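Local coordinates for protein beta-fructofuranosidase, insoluble isoenzyme CWINV1 (Arabidopsis thaliana, PDB 2OXB) that hydrolyses sucrose and 1-kestose, and less readily neokestose and levan, releasing terminal fructose units as a secreted cell-wall invertase of glycoside hydrolase family 32, at residues Q366-V371 with R476-H481; G76-S81 with T95-K100. The protein carries 1 engineered substitution. One frame throughout, in Å; residues are numbered along the deposited sequence.

Contact 1: Q366-V371 with R476-H481; sequences QADVEV and RALIDH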
loop_
_atom_site.group_PDB
_atom_site.type_symbol
_atom_site.label_atom_id
_atom_site.label_comp_id
_atom_site.label_asym_id
_atom_site.label_seq_id
_atom_site.Cartn_x
_atom_site.Cartn_y
_atom_site.Cartn_z
ATOM N N GLN A 366 8.542 -9.478 -16.251
ATOM C CA GLN A 366 9.139 -9.529 -14.916
ATOM C C GLN A 366 10.320 -8.567 -14.812
ATOM O O GLN A 366 11.433 -8.970 -14.492
ATOM C CB GLN A 366 9.600 -10.959 -14.632
ATOM C CG GLN A 366 9.753 -11.294 -13.149
ATOM C CD GLN A 366 10.160 -12.747 -12.918
ATOM O OE1 GLN A 366 9.436 -13.670 -13.293
ATOM N NE2 GLN A 366 11.324 -12.949 -12.301
ATOM N N ALA A 367 10.055 -7.287 -15.052
ATOM C CA ALA A 367 11.108 -6.281 -15.043
ATOM C C ALA A 367 10.805 -4.979 -14.311
ATOM O O ALA A 367 9.703 -4.749 -13.834
ATOM C CB ALA A 367 11.506 -5.969 -16.491
ATOM N N ASP A 368 11.813 -4.120 -14.252
ATOM C CA ASP A 368 11.706 -2.819 -13.611
ATOM C C ASP A 368 11.781 -1.767 -14.715
ATOM O O ASP A 368 12.826 -1.605 -15.363
ATOM C CB ASP A 368 12.870 -2.625 -12.638
ATOM C CG ASP A 368 12.722 -1.379 -11.784
ATOM O OD1 ASP A 368 12.259 -0.341 -12.304
ATOM O OD2 ASP A 368 13.088 -1.424 -10.591
ATOM N N VAL A 369 10.679 -1.058 -14.944
ATOM C CA VAL A 369 10.678 -0.033 -15.980
ATOM C C VAL A 369 10.920 1.317 -15.343
ATOM O O VAL A 369 10.656 1.502 -14.165
ATOM C CB VAL A 369 9.340 0.033 -16.737
ATOM C CG1 VAL A 369 9.521 0.852 -18.016
ATOM C CG2 VAL A 369 8.833 -1.364 -17.038
ATOM N N GLU A 370 11.420 2.263 -16.121
ATOM C CA GLU A 370 11.683 3.590 -15.588
ATOM C C GLU A 370 11.949 4.564 -16.748
ATOM O O GLU A 370 12.880 4.380 -17.529
ATOM C CB GLU A 370 12.869 3.513 -14.614
ATOM C CG GLU A 370 13.041 4.730 -13.731
ATOM C CD GLU A 370 14.037 4.508 -12.603
ATOM O OE1 GLU A 370 13.936 3.464 -11.919
ATOM O OE2 GLU A 370 14.917 5.379 -12.386
ATOM N N VAL A 371 11.108 5.588 -16.866
ATOM C CA VAL A 371 11.226 6.575 -17.945
ATOM C C VAL A 371 11.301 8.001 -17.403
ATOM O O VAL A 371 10.887 8.285 -16.276
ATOM C CB VAL A 371 9.998 6.516 -18.906
ATOM C CG1 VAL A 371 10.329 7.174 -20.232
ATOM C CG2 VAL A 371 9.551 5.079 -19.106
ATOM N N ARG A 476 7.885 5.082 -12.968
ATOM C CA ARG A 476 8.534 3.801 -12.833
ATOM C C ARG A 476 7.478 2.729 -12.921
ATOM O O ARG A 476 6.311 2.990 -12.672
ATOM C CB ARG A 476 9.259 3.728 -11.500
ATOM C CG ARG A 476 10.008 2.455 -11.290
ATOM C CD ARG A 476 10.854 2.573 -10.059
ATOM N NE ARG A 476 11.246 1.269 -9.572
ATOM C CZ ARG A 476 11.838 1.069 -8.408
ATOM N NH1 ARG A 476 12.110 2.094 -7.613
ATOM N NH2 ARG A 476 12.137 -0.166 -8.035
ATOM N N ALA A 477 7.884 1.523 -13.280
ATOM C CA ALA A 477 6.932 0.441 -13.393
ATOM C C ALA A 477 7.523 -0.893 -12.980
ATOM O O ALA A 477 8.396 -1.419 -13.654
ATOM C CB ALA A 477 6.434 0.356 -14.817
ATOM N N LEU A 478 7.070 -1.426 -11.856
ATOM C CA LEU A 478 7.531 -2.730 -11.426
ATOM C C LEU A 478 6.695 -3.660 -12.281
ATOM O O LEU A 478 5.476 -3.478 -12.375
ATOM C CB LEU A 478 7.175 -2.985 -9.971
ATOM C CG LEU A 478 8.010 -2.399 -8.840
ATOM C CD1 LEU A 478 9.431 -2.934 -8.932
ATOM C CD2 LEU A 478 7.975 -0.888 -8.909
ATOM N N ILE A 479 7.323 -4.648 -12.910
ATOM C CA ILE A 479 6.577 -5.580 -13.754
ATOM C C ILE A 479 6.669 -7.026 -13.261
ATOM O O ILE A 479 7.743 -7.618 -13.252
ATOM C CB ILE A 479 7.079 -5.536 -15.215
ATOM C CG1 ILE A 479 7.305 -4.083 -15.651
ATOM C CG2 ILE A 479 6.065 -6.209 -16.131
ATOM C CD1 ILE A 479 6.103 -3.174 -15.467
ATOM N N ASP A 480 5.547 -7.610 -12.865
ATOM C CA ASP A 480 5.606 -8.988 -12.400
ATOM C C ASP A 480 4.396 -9.870 -12.744
ATOM O O ASP A 480 3.738 -10.428 -11.860
ATOM C CB ASP A 480 5.857 -9.017 -10.894
ATOM C CG ASP A 480 6.528 -10.301 -10.451
ATOM O OD1 ASP A 480 6.319 -11.327 -11.132
ATOM O OD2 ASP A 480 7.249 -10.293 -9.426
ATOM N N HIS A 481 4.112 -9.992 -14.035
ATOM C CA HIS A 481 3.011 -10.823 -14.507
ATOM C C HIS A 481 1.674 -10.240 -14.067
ATOM O O HIS A 481 1.310 -9.135 -14.474
ATOM C CB HIS A 481 3.187 -12.256 -13.973
ATOM C CG HIS A 481 4.566 -12.809 -14.181
ATOM N ND1 HIS A 481 5.017 -13.249 -15.407
ATOM C CD2 HIS A 481 5.613 -12.939 -13.330
ATOM C CE1 HIS A 481 6.280 -13.625 -15.302
ATOM N NE2 HIS A 481 6.666 -13.446 -14.053
#

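Contact 2: G76-S81 with T95-K100; sequences GCWSGS and TGIDPK. With FRU (beta-D-fructofuranose), chain B.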
loop_
_atom_site.group_PDB
_atom_site.type_symbol
_atom_site.label_atom_id
_atom_site.label_comp_id
_atom_site.label_asym_id
_atom_site.label_seq_id
_atom_site.Cartn_x
_atom_site.Cartn_y
_atom_site.Cartn_z
ATOM N N GLY A 76 -11.437 -17.082 15.405
ATOM C CA GLY A 76 -10.652 -16.396 14.397
ATOM C C GLY A 76 -9.485 -15.595 14.930
ATOM O O GLY A 76 -9.498 -15.115 16.060
ATOM N N CYS A 77 -8.459 -15.463 14.108
ATOM C CA CYS A 77 -7.296 -14.694 14.502
ATOM C C CYS A 77 -7.122 -13.574 13.505
ATOM O O CYS A 77 -6.403 -13.711 12.511
ATOM C CB CYS A 77 -6.043 -15.567 14.534
ATOM S SG CYS A 77 -5.767 -16.370 16.095
ATOM N N TRP A 78 -7.804 -12.468 13.796
ATOM C CA TRP A 78 -7.792 -11.279 12.960
ATOM C C TRP A 78 -6.500 -10.451 13.034
ATOM O O TRP A 78 -5.630 -10.686 13.875
ATOM C CB TRP A 78 -9.029 -10.422 13.295
ATOM C CG TRP A 78 -10.332 -11.040 12.805
ATOM C CD1 TRP A 78 -10.544 -12.350 12.448
ATOM C CD2 TRP A 78 -11.579 -10.365 12.577
ATOM N NE1 TRP A 78 -11.839 -12.523 12.007
ATOM C CE2 TRP A 78 -12.494 -11.324 12.077
ATOM C CE3 TRP A 78 -12.010 -9.044 12.740
ATOM C CZ2 TRP A 78 -13.807 -11.004 11.745
ATOM C CZ3 TRP A 78 -13.323 -8.724 12.404
ATOM C CH2 TRP A 78 -14.204 -9.703 11.913
ATOM N N SER A 79 -6.394 -9.493 12.114
ATOM C CA SER A 79 -5.251 -8.592 11.988
ATOM C C SER A 79 -4.791 -7.994 13.314
ATOM O O SER A 79 -5.580 -7.803 14.236
ATOM C CB SER A 79 -5.601 -7.462 11.021
ATOM O OG SER A 79 -6.371 -7.957 9.948
ATOM N N GLY A 80 -3.497 -7.699 13.389
ATOM C CA GLY A 80 -2.921 -7.125 14.589
ATOM C C GLY A 80 -1.656 -6.377 14.224
ATOM O O GLY A 80 -1.432 -6.075 13.047
ATOM N N SER A 81 -0.830 -6.093 15.227
ATOM C CA SER A 81 0.414 -5.365 15.031
ATOM C C SER A 81 1.408 -5.687 16.139
ATOM O O SER A 81 1.047 -6.273 17.172
ATOM C CB SER A 81 0.155 -3.857 15.013
ATOM O OG SER A 81 -0.396 -3.434 13.767
ATOM N N THR A 95 -6.749 -8.984 17.191
ATOM C CA THR A 95 -8.179 -9.141 17.428
ATOM C C THR A 95 -8.626 -10.587 17.247
ATOM O O THR A 95 -8.579 -11.124 16.145
ATOM C CB THR A 95 -9.020 -8.283 16.431
ATOM O OG1 THR A 95 -8.520 -6.940 16.388
ATOM C CG2 THR A 95 -10.497 -8.254 16.855
ATOM N N GLY A 96 -9.069 -11.211 18.331
ATOM C CA GLY A 96 -9.558 -12.575 18.246
ATOM C C GLY A 96 -11.078 -12.580 18.364
ATOM O O GLY A 96 -11.680 -11.601 18.803
ATOM N N ILE A 97 -11.715 -13.674 17.970
ATOM C CA ILE A 97 -13.165 -13.758 18.067
ATOM C C ILE A 97 -13.474 -14.831 19.106
ATOM O O ILE A 97 -13.159 -16.003 18.894
ATOM C CB ILE A 97 -13.800 -14.164 16.711
ATOM C CG1 ILE A 97 -13.030 -13.528 15.550
ATOM C CG2 ILE A 97 -15.267 -13.734 16.673
ATOM C CD1 ILE A 97 -12.969 -11.999 15.603
ATOM N N ASP A 98 -14.075 -14.432 20.226
ATOM C CA ASP A 98 -14.405 -15.376 21.295
ATOM C C ASP A 98 -15.617 -16.265 20.965
ATOM O O ASP A 98 -16.293 -16.055 19.948
ATOM C CB ASP A 98 -14.636 -14.632 22.615
ATOM C CG ASP A 98 -15.705 -13.561 22.516
ATOM O OD1 ASP A 98 -16.707 -13.758 21.800
ATOM O OD2 ASP A 98 -15.532 -12.521 23.181
ATOM N N PRO A 99 -15.913 -17.261 21.828
ATOM C CA PRO A 99 -17.037 -18.175 21.603
ATOM C C PRO A 99 -18.394 -17.586 21.279
ATOM O O PRO A 99 -19.282 -18.295 20.815
ATOM C CB PRO A 99 -17.046 -19.036 22.863
ATOM C CG PRO A 99 -16.369 -18.196 23.878
ATOM C CD PRO A 99 -15.251 -17.569 23.107
ATOM N N LYS A 100 -18.570 -16.298 21.522
ATOM C CA LYS A 100 -19.843 -15.676 21.202
ATOM C C LYS A 100 -19.609 -14.591 20.173
ATOM O O LYS A 100 -20.026 -13.449 20.350
ATOM C CB LYS A 100 -20.519 -15.096 22.458
ATOM C CG LYS A 100 -19.719 -14.044 23.216
ATOM C CD LYS A 100 -20.538 -13.464 24.392
ATOM C CE LYS A 100 -19.673 -12.632 25.364
ATOM N NZ LYS A 100 -20.449 -12.043 26.505
HETATM C C1 FRU B . -9.494 -6.159 6.087
HETATM C C2 FRU B . -10.249 -7.011 7.116
HETATM C C3 FRU B . -9.906 -6.579 8.556
HETATM C C4 FRU B . -10.003 -7.855 9.341
HETATM C C5 FRU B . -9.578 -8.887 8.297
HETATM C C6 FRU B . -10.404 -10.158 8.316
HETATM O O1 FRU B . -9.916 -4.808 6.122
HETATM O O2 FRU B . -11.715 -7.122 6.995
HETATM O O3 FRU B . -10.795 -5.599 9.084
HETATM O O4 FRU B . -9.120 -7.858 10.468
HETATM O O5 FRU B . -9.737 -8.308 7.010
HETATM O O6 FRU B . -10.076 -10.881 9.489
#

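Contact 1: Q366-V371 with R476-H481
Asp368 and Arg476 meet because both send CG anti to the backbone N (chi1 -172° and -178°), and the arginine then runs extended from CG to NE, reaching diagonally to the aspartate past Glu370, which faces it across the strands. The planes of carboxylate and guanidinium are 15° apart, but the carboxylate meets the guanidinium obliquely, which goes with the poor N-H angles. The salt bridge is closest between Arg476 NH2 and Asp368 OD2, 3.0 Å apart, and Arg476 NE lies 3.3 Å from Asp368 OD1; both hydrogen bonds are weak. Glu370 OE1 stands well out of the guanidinium plane and adds charge but no bond. Asp368 has a second salt bridge to Arg339, while Arg476 makes a cation-pi contact with Trp330. A leucine in place of Arg476 would probably strip Asp368 of one of its two cationic partners and leave Trp330 without its cation.

At the other end His481 NE2 donates to Gln366 OE1 over 2.9 Å, the oxygen lying in the ring plane and using a lone pair, although the amide itself is turned steeply against the imidazole. Gln366 NE2 is held by the backbone O of Met531, so both ends of the amide are fixed. On the face opposite Asp368 and Arg476, Val369 CG2 touches Ile479 CG1 at 3.4 Å, and Val369 CB rests against Ala477 CB at 3.5 Å. Val369 packs on Leu411 and Ile479 on Val413, both of strand 406-415 in the facing sheet. Val369 and Ala477 form a hydrogen-bonded antiparallel pair: Val369 N lies 2.6 Å from Ala477 O, and Ala477 N returns the bond to Val369 O. Such paired central strands, apolar inward against a second sheet, are characteristic of the C-terminal beta-sandwich of family 32 enzymes.

Contact 2: G76-S81 with T95-K100
The indole of Trp78 lies between Ile97 and the bound fructose, taking one on each face. Ile97 CD1 sits over the centre of the five-membered ring in a CH-pi contact, 3.6 Å from its centroid and 10° off the ring normal. From the other side fructose O6 approaches nearer the rim, 3.3 Å from Trp78 CG. The isoleucine thus backs the ring against the sugar. With Ile97 CG1 beside its own backbone N (chi1 -36°) and chi2 at -58°, CD1 is brought over the indole.

Ser79 points away from the partner strand; its OG is hydrogen-bonded to the active-site Asp19 and lies 2.8 Å from fructose O4. Trp78 and Ser79 are substrate-binding residues, and Gln35, Asp145 and the engineered Gln199 also hydrogen-bond the fructose.

Backbone bonds hold the two strands in register: Trp78 N donates to Thr95 O over 2.8 Å and Ile97 N to Gly76 O over 3.3 Å, with a weak bond from Thr95 N to Ser79 O. The hairpin is the inner part of a four-stranded antiparallel blade, with 77-81 as its edge strand and 93-97 leading on to 103-110, whose Gln103 touches Trp78, Thr95 and Ile97.

Overall arrangement
From the N terminus, contact 2 comes first: it closes a short hairpin of 13 intervening residues, tying two successive strands within one blade of the catalytic five-bladed propeller. The chain then completes the propeller and enters the C-terminal sandwich, where contact 1 closes a far longer loop, 104 residues with 39 in strands, between neighbours of one sheet; part of the opposing sheet is built inside that loop. The two closures follow in series, neither nested nor crossed. The centres of contact 1 and contact 2 are about 37 Å apart, on opposite sides of the chain's centre. Contact 2 supplies part of the substrate site; contact 1 joins two central strands of one sheet of the C-terminal sandwich.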